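Local coordinates for periplasmic His/Glu/Gln/Arg/opine family-binding protein (Silicibacter pomeroyi, PDB 3I6V), which binds lysine between its two lobes and probably serves as the periplasmic solute-binding component of an amino-acid ABC transporter, at residues 189-192 / 193-197; 57-61 / 62-66; 211-215 / 216-220. All blocks are in the same frame, centred on the assembly; numbering follows the deposited sequence. Where two conformers were deposited one is given.

Contact 1 of 3, residues 189-192 / 193-197; sequences GELR and GKFDA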
ATOM      1  N   GLY A 189       5.417   3.220  21.629  1.00 22.97           N
ATOM      2  CA  GLY A 189       4.432   2.197  21.988  1.00 22.51           C
ATOM      3  C   GLY A 189       3.081   2.721  22.457  1.00 23.23           C
ATOM      4  O   GLY A 189       2.053   2.101  22.210  1.00 22.81           O
ATOM      5  N   GLU A 190       3.081   3.853  23.141  1.00 23.51           N
ATOM      6  CA  GLU A 190       1.845   4.404  23.663  1.00 25.18           C
ATOM      7  C   GLU A 190       0.954   4.898  22.516  1.00 24.25           C
ATOM      8  O   GLU A 190      -0.214   4.541  22.450  1.00 24.07           O
ATOM      9  CB  GLU A 190       2.156   5.534  24.612  1.00 26.82           C
ATOM     10  CG  GLU A 190       0.920   6.154  25.223  1.00 35.13           C
ATOM     11  CD  GLU A 190       1.279   6.911  26.486  1.00 46.14           C
ATOM     12  OE1 GLU A 190       1.961   6.313  27.391  1.00 48.60           O
ATOM     13  OE2 GLU A 190       0.903   8.105  26.534  1.00 49.39           O
ATOM     14  N   LEU A 191       1.511   5.673  21.592  1.00 23.74           N
ATOM     15  CA  LEU A 191       0.749   6.065  20.370  1.00 23.02           C
ATOM     16  C   LEU A 191       0.263   4.866  19.548  1.00 22.76           C
ATOM     17  O   LEU A 191      -0.881   4.846  19.045  1.00 22.48           O
ATOM     18  CB  LEU A 191       1.596   6.994  19.507  1.00 22.17           C
ATOM     19  CG  LEU A 191       0.904   7.620  18.274  1.00 23.46           C
ATOM     20  CD1 LEU A 191      -0.342   8.413  18.691  1.00 25.11           C
ATOM     21  CD2 LEU A 191       1.902   8.536  17.577  1.00 25.27           C
ATOM     22  N   ARG A 192       1.119   3.838  19.423  1.00 22.30           N
ATOM     23  CA  ARG A 192       0.766   2.643  18.663  1.00 21.54           C
ATOM     24  C   ARG A 192      -0.407   1.953  19.336  1.00 22.51           C
ATOM     25  O   ARG A 192      -1.317   1.470  18.653  1.00 23.09           O
ATOM     26  CB  ARG A 192       1.982   1.691  18.538  1.00 21.93           C
ATOM     27  CG  ARG A 192       1.684   0.314  17.886  1.00 19.00           C
ATOM     28  CD  ARG A 192       3.004  -0.422  17.480  1.00 17.67           C
ATOM     29  NE  ARG A 192       3.879  -0.599  18.667  1.00 20.05           N
ATOM     30  CZ  ARG A 192       3.702  -1.537  19.596  1.00 21.67           C
ATOM     31  NH1 ARG A 192       2.681  -2.376  19.510  1.00 22.03           N
ATOM     32  NH2 ARG A 192       4.530  -1.616  20.639  1.00 22.57           N
ATOM     33  N   GLY A 193      -0.388   1.910  20.674  1.00 23.02           N
ATOM     34  CA  GLY A 193      -1.483   1.329  21.445  1.00 23.56           C
ATOM     35  C   GLY A 193      -2.817   2.073  21.222  1.00 23.76           C
ATOM     36  O   GLY A 193      -3.848   1.438  21.103  1.00 24.80           O
ATOM     37  N   LYS A 194      -2.787   3.403  21.155  1.00 24.11           N
ATOM     38  CA  LYS A 194      -3.993   4.210  20.825  1.00 24.87           C
ATOM     39  C   LYS A 194      -4.555   3.863  19.452  1.00 24.64           C
ATOM     40  O   LYS A 194      -5.771   3.638  19.280  1.00 24.00           O
ATOM     41  CB  LYS A 194      -3.694   5.717  20.910  1.00 25.15           C
ATOM     42  CG  LYS A 194      -3.647   6.243  22.335  1.00 27.40           C
ATOM     43  CD  LYS A 194      -2.938   7.605  22.405  1.00 28.49           C
ATOM     44  CE  LYS A 194      -2.925   8.101  23.851  1.00 33.26           C
ATOM     45  NZ  LYS A 194      -2.591   9.530  23.896  1.00 35.85           N
ATOM     46  N   PHE A 195      -3.663   3.743  18.469  1.00 24.52           N
ATOM     47  CA  PHE A 195      -4.113   3.346  17.161  1.00 23.62           C
ATOM     48  C   PHE A 195      -4.634   1.943  17.147  1.00 23.84           C
ATOM     49  O   PHE A 195      -5.620   1.681  16.469  1.00 23.54           O
ATOM     50  CB  PHE A 195      -3.057   3.580  16.089  1.00 24.10           C
ATOM     51  CG  PHE A 195      -2.974   5.003  15.677  1.00 24.52           C
ATOM     52  CD1 PHE A 195      -1.882   5.770  16.023  1.00 24.62           C
ATOM     53  CD2 PHE A 195      -4.044   5.592  14.981  1.00 24.35           C
ATOM     54  CE1 PHE A 195      -1.815   7.136  15.648  1.00 27.46           C
ATOM     55  CE2 PHE A 195      -3.991   6.923  14.604  1.00 24.18           C
ATOM     56  CZ  PHE A 195      -2.872   7.695  14.929  1.00 25.50           C
ATOM     57  N   ASP A 196      -3.972   1.039  17.875  1.00 24.06           N
ATOM     58  CA  ASP A 196      -4.453  -0.339  17.924  1.00 24.95           C
ATOM     59  C   ASP A 196      -5.865  -0.438  18.527  1.00 24.99           C
ATOM     60  O   ASP A 196      -6.717  -1.173  18.018  1.00 24.28           O
ATOM     61  CB  ASP A 196      -3.457  -1.255  18.662  1.00 25.56           C
ATOM     62  CG  ASP A 196      -2.526  -2.016  17.692  1.00 28.47           C
ATOM     63  OD1 ASP A 196      -1.342  -2.218  18.044  1.00 30.44           O
ATOM     64  OD2 ASP A 196      -2.981  -2.411  16.592  1.00 27.51           O
ATOM     65  N   ALA A 197      -6.072   0.284  19.627  1.00 25.66           N
ATOM     66  CA  ALA A 197      -7.373   0.306  20.281  1.00 26.98           C
ATOM     67  C   ALA A 197      -8.423   0.906  19.328  1.00 26.70           C
ATOM     68  O   ALA A 197      -9.521   0.395  19.238  1.00 27.25           O
ATOM     69  CB  ALA A 197      -7.305   1.085  21.607  1.00 26.79           C
TER
HETATM   70  O   HOH W   1       0.850  -3.384  17.560  1.00 22.79           O

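Contact 2 of 3, residues 57-61 / 62-66; sequences IPNLV and SGNYD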
ATOM      1  N   ILE A  57      10.227   5.195   5.402  1.00 19.82           N
ATOM      2  CA  ILE A  57      10.666   4.611   6.660  1.00 19.99           C
ATOM      3  C   ILE A  57      11.764   5.471   7.326  1.00 21.03           C
ATOM      4  O   ILE A  57      11.597   5.851   8.472  1.00 21.08           O
ATOM      5  CB  ILE A  57      11.031   3.116   6.546  1.00 19.58           C
ATOM      6  CG1 ILE A  57       9.755   2.274   6.349  1.00 20.44           C
ATOM      7  CG2 ILE A  57      11.781   2.646   7.820  1.00 19.94           C
ATOM      8  CD1 ILE A  57      10.021   0.715   6.261  1.00 22.64           C
ATOM      9  N   PRO A  58      12.880   5.774   6.622  1.00 22.06           N
ATOM     10  CA  PRO A  58      13.913   6.611   7.307  1.00 22.94           C
ATOM     11  C   PRO A  58      13.377   7.948   7.796  1.00 22.79           C
ATOM     12  O   PRO A  58      13.760   8.401   8.880  1.00 23.97           O
ATOM     13  CB  PRO A  58      14.994   6.844   6.224  1.00 24.21           C
ATOM     14  CG  PRO A  58      14.719   5.897   5.129  1.00 24.23           C
ATOM     15  CD  PRO A  58      13.362   5.214   5.348  1.00 22.40           C
ATOM     16  N   ASN A  59      12.466   8.564   7.040  1.00 22.31           N
ATOM     17  CA  ASN A  59      11.904   9.851   7.473  1.00 22.90           C
ATOM     18  C   ASN A  59      10.921   9.772   8.659  1.00 23.00           C
ATOM     19  O   ASN A  59      10.753  10.767   9.381  1.00 23.51           O
ATOM     20  CB  ASN A  59      11.342  10.636   6.274  1.00 21.61           C
ATOM     21  CG  ASN A  59      12.462  11.105   5.324  1.00 24.27           C
ATOM     22  OD1 ASN A  59      13.643  10.962   5.634  1.00 24.37           O
ATOM     23  ND2 ASN A  59      12.086  11.672   4.189  1.00 22.52           N
ATOM     24  N   LEU A  60      10.273   8.613   8.862  1.00 21.88           N
ATOM     25  CA  LEU A  60       9.556   8.351  10.110  1.00 21.97           C
ATOM     26  C   LEU A  60      10.567   8.256  11.243  1.00 22.52           C
ATOM     27  O   LEU A  60      10.390   8.871  12.303  1.00 22.88           O
ATOM     28  CB  LEU A  60       8.767   7.014  10.042  1.00 21.89           C
ATOM     29  CG  LEU A  60       8.273   6.443  11.390  1.00 21.90           C
ATOM     30  CD1 LEU A  60       7.135   7.295  11.939  1.00 22.78           C
ATOM     31  CD2 LEU A  60       7.769   5.001  11.243  1.00 23.27           C
ATOM     32  N   VAL A  61      11.612   7.462  11.027  1.00 23.30           N
ATOM     33  CA  VAL A  61      12.635   7.249  12.077  1.00 24.40           C
ATOM     34  C   VAL A  61      13.301   8.584  12.501  1.00 25.21           C
ATOM     35  O   VAL A  61      13.568   8.775  13.676  1.00 24.46           O
ATOM     36  CB  VAL A  61      13.681   6.164  11.636  1.00 24.24           C
ATOM     37  CG1 VAL A  61      14.876   6.079  12.611  1.00 25.94           C
ATOM     38  CG2 VAL A  61      12.987   4.780  11.517  1.00 23.34           C
ATOM     39  N   SER A  62      13.513   9.515  11.555  1.00 26.47           N
ATOM     40  CA  SER A  62      14.180  10.793  11.838  0.50 27.26           C
ATOM     41  C   SER A  62      13.229  11.826  12.435  1.00 28.03           C
ATOM     42  O   SER A  62      13.646  12.939  12.777  1.00 27.74           O
ATOM     43  CB  SER A  62      14.838  11.368  10.570  0.50 27.35           C
ATOM     44  OG  SER A  62      15.695  10.417   9.969  0.50 26.99           O
ATOM     45  N   GLY A  63      11.941  11.473  12.527  1.00 27.83           N
ATOM     46  CA  GLY A  63      10.985  12.338  13.182  1.00 27.70           C
ATOM     47  C   GLY A  63      10.291  13.368  12.309  1.00 28.09           C
ATOM     48  O   GLY A  63       9.707  14.297  12.849  1.00 27.32           O
ATOM     49  N   ASN A  64      10.307  13.198  10.978  1.00 28.20           N
ATOM     50  CA  ASN A  64       9.545  14.082  10.076  1.00 28.08           C
ATOM     51  C   ASN A  64       8.032  13.994  10.226  1.00 27.19           C
ATOM     52  O   ASN A  64       7.303  14.945   9.889  1.00 26.67           O
ATOM     53  CB  ASN A  64       9.888  13.836   8.606  1.00 29.35           C
ATOM     54  CG  ASN A  64      11.331  14.190   8.258  1.00 32.74           C
ATOM     55  OD1 ASN A  64      12.187  14.323   9.128  1.00 34.05           O
ATOM     56  ND2 ASN A  64      11.604  14.303   6.958  1.00 34.81           N
ATOM     57  N   TYR A  65       7.548  12.839  10.692  1.00 24.64           N
ATOM     58  CA  TYR A  65       6.136  12.627  10.974  1.00 23.30           C
ATOM     59  C   TYR A  65       6.094  11.457  11.960  1.00 23.35           C
ATOM     60  O   TYR A  65       7.155  10.940  12.348  1.00 23.31           O
ATOM     61  CB  TYR A  65       5.309  12.319   9.696  1.00 23.00           C
ATOM     62  CG  TYR A  65       6.089  11.523   8.691  1.00 23.07           C
ATOM     63  CD1 TYR A  65       6.893  12.170   7.746  1.00 23.27           C
ATOM     64  CD2 TYR A  65       6.074  10.116   8.706  1.00 21.32           C
ATOM     65  CE1 TYR A  65       7.660  11.449   6.828  1.00 22.08           C
ATOM     66  CE2 TYR A  65       6.846   9.370   7.768  1.00 20.48           C
ATOM     67  CZ  TYR A  65       7.631  10.047   6.845  1.00 19.92           C
ATOM     68  OH  TYR A  65       8.406   9.384   5.927  1.00 20.72           O
ATOM     69  N   ASP A  66       4.891  11.041  12.347  1.00 22.54           N
ATOM     70  CA  ASP A  66       4.763  10.102  13.465  1.00 22.53           C
ATOM     71  C   ASP A  66       4.197   8.739  13.124  1.00 21.67           C
ATOM     72  O   ASP A  66       4.297   7.821  13.951  1.00 22.86           O
ATOM     73  CB  ASP A  66       3.933  10.732  14.591  1.00 22.78           C
ATOM     74  CG  ASP A  66       4.482  12.094  15.006  1.00 23.93           C
ATOM     75  OD1 ASP A  66       5.690  12.192  15.320  1.00 26.92           O
ATOM     76  OD2 ASP A  66       3.715  13.079  14.950  1.00 25.37           O
TER

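Contact 3 of 3, residues 211-215 / 216-220; sequences MIKKW and FGEDA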
ATOM      1  N   MET A 211     -15.928   0.631   5.279  1.00 31.43           N
ATOM      2  CA  MET A 211     -14.912   1.474   4.625  1.00 29.86           C
ATOM      3  C   MET A 211     -14.138   0.674   3.583  1.00 29.85           C
ATOM      4  O   MET A 211     -13.921   1.153   2.482  1.00 29.50           O
ATOM      5  CB  MET A 211     -14.003   2.150   5.668  1.00 29.79           C
ATOM      6  CG  MET A 211     -13.148   3.307   5.152  1.00 27.05           C
ATOM      7  SD  MET A 211     -12.246   4.196   6.410  1.00 20.45           S
ATOM      8  CE  MET A 211     -13.548   4.737   7.523  1.00 24.69           C
ATOM      9  N   ILE A 212     -13.788  -0.575   3.895  1.00 29.01           N
ATOM     10  CA  ILE A 212     -13.070  -1.381   2.950  1.00 29.64           C
ATOM     11  C   ILE A 212     -13.888  -1.641   1.666  1.00 30.70           C
ATOM     12  O   ILE A 212     -13.370  -1.495   0.553  1.00 30.17           O
ATOM     13  CB  ILE A 212     -12.616  -2.725   3.548  1.00 29.32           C
ATOM     14  CG1 ILE A 212     -11.533  -2.503   4.627  1.00 29.76           C
ATOM     15  CG2 ILE A 212     -12.091  -3.602   2.432  1.00 29.25           C
ATOM     16  CD1 ILE A 212     -11.117  -3.793   5.379  1.00 27.61           C
ATOM     17  N   LYS A 213     -15.150  -2.047   1.830  1.00 31.41           N
ATOM     18  CA  LYS A 213     -16.026  -2.308   0.674  1.00 32.72           C
ATOM     19  C   LYS A 213     -16.261  -1.011  -0.119  1.00 32.57           C
ATOM     20  O   LYS A 213     -16.180  -1.021  -1.336  1.00 32.53           O
ATOM     21  CB  LYS A 213     -17.353  -2.975   1.109  1.00 32.54           C
ATOM     22  CG  LYS A 213     -17.206  -4.443   1.514  1.00 35.78           C
ATOM     23  CD  LYS A 213     -18.451  -4.978   2.226  1.00 40.52           C
ATOM     24  CE  LYS A 213     -18.238  -6.424   2.695  1.00 44.76           C
ATOM     25  NZ  LYS A 213     -18.850  -6.645   4.078  1.00 45.85           N
ATOM     26  N   LYS A 214     -16.504   0.104   0.573  1.00 33.02           N
ATOM     27  CA  LYS A 214     -16.657   1.415  -0.092  1.00 33.64           C
ATOM     28  C   LYS A 214     -15.493   1.672  -1.083  1.00 33.97           C
ATOM     29  O   LYS A 214     -15.718   1.987  -2.276  1.00 32.84           O
ATOM     30  CB  LYS A 214     -16.764   2.539   0.953  1.00 34.17           C
ATOM     31  CG  LYS A 214     -16.920   3.930   0.351  1.00 36.05           C
ATOM     32  CD  LYS A 214     -16.825   5.012   1.438  1.00 37.30           C
ATOM     33  CE  LYS A 214     -16.749   6.416   0.811  1.00 37.71           C
ATOM     34  NZ  LYS A 214     -16.586   7.446   1.877  1.00 38.35           N
ATOM     35  N   TRP A 215     -14.252   1.506  -0.608  1.00 32.43           N
ATOM     36  CA  TRP A 215     -13.085   1.828  -1.435  1.00 31.92           C
ATOM     37  C   TRP A 215     -12.557   0.697  -2.332  1.00 32.14           C
ATOM     38  O   TRP A 215     -12.015   0.968  -3.388  1.00 31.70           O
ATOM     39  CB  TRP A 215     -11.962   2.390  -0.567  1.00 31.51           C
ATOM     40  CG  TRP A 215     -12.255   3.748  -0.035  1.00 31.16           C
ATOM     41  CD1 TRP A 215     -12.865   4.056   1.151  1.00 32.03           C
ATOM     42  CD2 TRP A 215     -11.953   4.994  -0.664  1.00 32.76           C
ATOM     43  NE1 TRP A 215     -12.945   5.417   1.304  1.00 31.89           N
ATOM     44  CE2 TRP A 215     -12.404   6.018   0.198  1.00 32.17           C
ATOM     45  CE3 TRP A 215     -11.339   5.350  -1.883  1.00 32.33           C
ATOM     46  CZ2 TRP A 215     -12.259   7.380  -0.114  1.00 33.97           C
ATOM     47  CZ3 TRP A 215     -11.209   6.697  -2.196  1.00 31.75           C
ATOM     48  CH2 TRP A 215     -11.666   7.696  -1.315  1.00 33.25           C
ATOM     49  N   PHE A 216     -12.712  -0.559  -1.910  1.00 32.52           N
ATOM     50  CA  PHE A 216     -12.114  -1.692  -2.620  1.00 33.39           C
ATOM     51  C   PHE A 216     -13.133  -2.597  -3.324  1.00 35.10           C
ATOM     52  O   PHE A 216     -12.746  -3.497  -4.074  1.00 35.24           O
ATOM     53  CB  PHE A 216     -11.178  -2.507  -1.687  1.00 32.36           C
ATOM     54  CG  PHE A 216      -9.994  -1.719  -1.202  1.00 29.26           C
ATOM     55  CD1 PHE A 216     -10.016  -1.131   0.056  1.00 28.90           C
ATOM     56  CD2 PHE A 216      -8.879  -1.533  -2.020  1.00 28.21           C
ATOM     57  CE1 PHE A 216      -8.930  -0.359   0.529  1.00 27.97           C
ATOM     58  CE2 PHE A 216      -7.784  -0.751  -1.580  1.00 26.94           C
ATOM     59  CZ  PHE A 216      -7.809  -0.157  -0.305  1.00 25.57           C
ATOM     60  N   GLY A 217     -14.425  -2.344  -3.100  1.00 36.53           N
ATOM     61  CA  GLY A 217     -15.480  -3.075  -3.818  1.00 39.13           C
ATOM     62  C   GLY A 217     -16.218  -4.072  -2.946  1.00 40.81           C
ATOM     63  O   GLY A 217     -15.685  -4.528  -1.926  1.00 40.40           O
ATOM     64  N   GLU A 218     -17.428  -4.446  -3.363  1.00 42.46           N
ATOM     65  CA  GLU A 218     -18.276  -5.374  -2.594  1.00 44.51           C
ATOM     66  C   GLU A 218     -17.635  -6.743  -2.324  1.00 44.54           C
ATOM     67  O   GLU A 218     -17.956  -7.407  -1.335  1.00 44.35           O
ATOM     68  CB  GLU A 218     -19.650  -5.563  -3.273  1.00 45.42           C
ATOM     69  CG  GLU A 218     -20.583  -4.355  -3.122  1.00 48.38           C
ATOM     70  CD  GLU A 218     -20.695  -3.877  -1.675  1.00 52.96           C
ATOM     71  OE1 GLU A 218     -21.057  -4.697  -0.794  1.00 54.75           O
ATOM     72  OE2 GLU A 218     -20.417  -2.680  -1.416  1.00 53.77           O
ATOM     73  N   ASP A 219     -16.730  -7.152  -3.204  1.00 44.93           N
ATOM     74  CA  ASP A 219     -16.081  -8.451  -3.075  1.00 45.68           C
ATOM     75  C   ASP A 219     -14.747  -8.434  -2.330  1.00 44.39           C
ATOM     76  O   ASP A 219     -14.114  -9.487  -2.185  1.00 44.38           O
ATOM     77  CB  ASP A 219     -15.918  -9.107  -4.450  1.00 46.91           C
ATOM     78  CG  ASP A 219     -17.225  -9.709  -4.963  1.00 51.92           C
ATOM     79  OD1 ASP A 219     -18.017 -10.250  -4.132  1.00 55.30           O
ATOM     80  OD2 ASP A 219     -17.466  -9.638  -6.198  1.00 55.97           O
ATOM     81  N   ALA A 220     -14.332  -7.259  -1.855  1.00 42.70           N
ATOM     82  CA  ALA A 220     -13.085  -7.114  -1.084  1.00 41.78           C
ATOM     83  C   ALA A 220     -13.057  -8.007   0.170  1.00 41.10           C
ATOM     84  O   ALA A 220     -14.086  -8.223   0.830  1.00 40.74           O
ATOM     85  CB  ALA A 220     -12.858  -5.659  -0.703  1.00 41.13           C
TER

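Contact 1 of 3, residues 189-192 / 193-197
Leu191 and Phe195, one turn apart on helix 189-204, lie side by side and point the same way, with CD1 of Leu191 3.6 Å from CE1 of the Phe195 ring. The leucine holds CG anti to its own N (chi1 -174°), which carries its branch along the helix toward the ring. Both are apolar because this flank faces inward: Leu191 also touches Leu184 and Val7, while Phe195 reaches Met182, Met9 and Leu44. An alanine in place of Phe195 removes the ring, which is likely to leave Leu191 CD1 without its neighbour and open a gap against strands 7-11 and 180-184.

Arg192 and Asp196 meet through a water, which accepts from Arg192 NH1 at 2.9 Å and donates to Asp196 OD1. These two atoms, NH1 and OD1, are 4.3 Å apart, too far for a salt bridge, and their flat groups stand 80° to each other. Asp196 OD2 takes the backbone N-H of Gln86, tying the helix to strand 83-89.

Main-chain bonds complete the turn: Phe195 N gives to Leu191 O at 3.0 Å, and Asp196 N to Arg192 O at 2.8 Å. This i to i+4 pattern is that of an amphipathic alpha-helix packed against the strands of a periplasmic-binding-protein lobe.

Contact 2 of 3, residues 57-61 / 62-66
Asn64 N donates to Asn59 O at 2.9 Å, and Gly63 N to Leu60 O at 3.0 Å, in the Schellman motif that closes helix 56-61. The first bond runs nearly straight out from its carbonyl (C=O...N 177°); in the second the donor stands well above the carbonyl plane. Gly63 has phi 89°, where a CB would jam against the preceding carbonyl oxygen, which is why glycine suits the place. One residue earlier, Ser62 N donates to Pro58 O at 2.9 Å; the serine hydroxyl reaches the same oxygen in one of two conformers, so that second bond is doubtful.

Beyond the capping bonds, Tyr65 tucks its ring under the last turn. Asn59 O lies over one ring face, offset toward the rim, while CE2 meets Leu60 CB at 3.8 Å. Its chi1 of 35° sets CG between the backbone N and the carbonyl carbon and turns the ring back beneath the helix. An aromatic ring with a polar end fits here, buried against Asn59 and Leu60 while its hydroxyl bonds to Ile56 O.

Farther out, Asn51 OD1 receives Asn59 ND2, and Asp66 forms salt bridges with Arg8 and Arg185, joining the loop to strand 7-11. On the inner flank, the branch of Leu60 extends toward the strand that follows, and its CD1 rests 3.5 Å from Asp66 C.

Contact 3 of 3, residues 211-215 / 216-220
Ile212 crosses Phe216 obliquely at the end of helix 207-216, its CG2 methyl 4.0 Å from ring atom CD1. That methyl also meets Ala220 CB, 3.8 Å away, so one branch of the isoleucine touches both the ring and the returning loop. Phe216 keeps CG beside its backbone N (chi1 -63°), which places the ring edge near Ile212 O. Beyond the turn the ring meets Phe30 edge-to-face and lies against Tyr18 and Pro17, neighbours that suit a broad aromatic.

On the other flank Lys213 and Glu218 cross at about a right angle. They meet through the lysine's aliphatic part, CD lying 4.0 Å from Glu218 OE1, while NZ is 5.7 Å from that oxygen. Trp215 is directed elsewhere, its NE1 bonding to Glu33 OE1, the oxygen that also forms a salt bridge with Lys214 NZ.

Two bonds finish the helix, Phe216 N to Ile212 O at 2.7 Å and Gly217 N to Lys213 O at 2.8 Å. Gly217 opens a type I turn to Ala220; at its phi of 108° a CB would jam against Phe216 O, hence glycine. The chemistry implies a reversal held by backbone bonds and apolar contact, the Lys213-Glu218 charges likely adding only weak attraction.

Overall arrangement
Along the chain contact 2 comes first, then contact 1, then contact 3, and all three belong to the family 3 solute-binding fold. Contacts 1 and 2 have centres about 17 Å apart and touch through Leu191 CD2 and Asp66 CB, 4.2 Å apart; both also pack on strand 7-11. Helices 189-204 and 207-216 follow each other, yet the centres of contacts 1 and 3 are about 25 Å apart. Contacts 2 and 3, about 30 Å between centres, lie on opposite sides of the chain's centre. The first turns of helix 189-204 and the C-terminal ends of helices 56-61 and 207-216 thus frame a lobe that contributes to the lysine pocket.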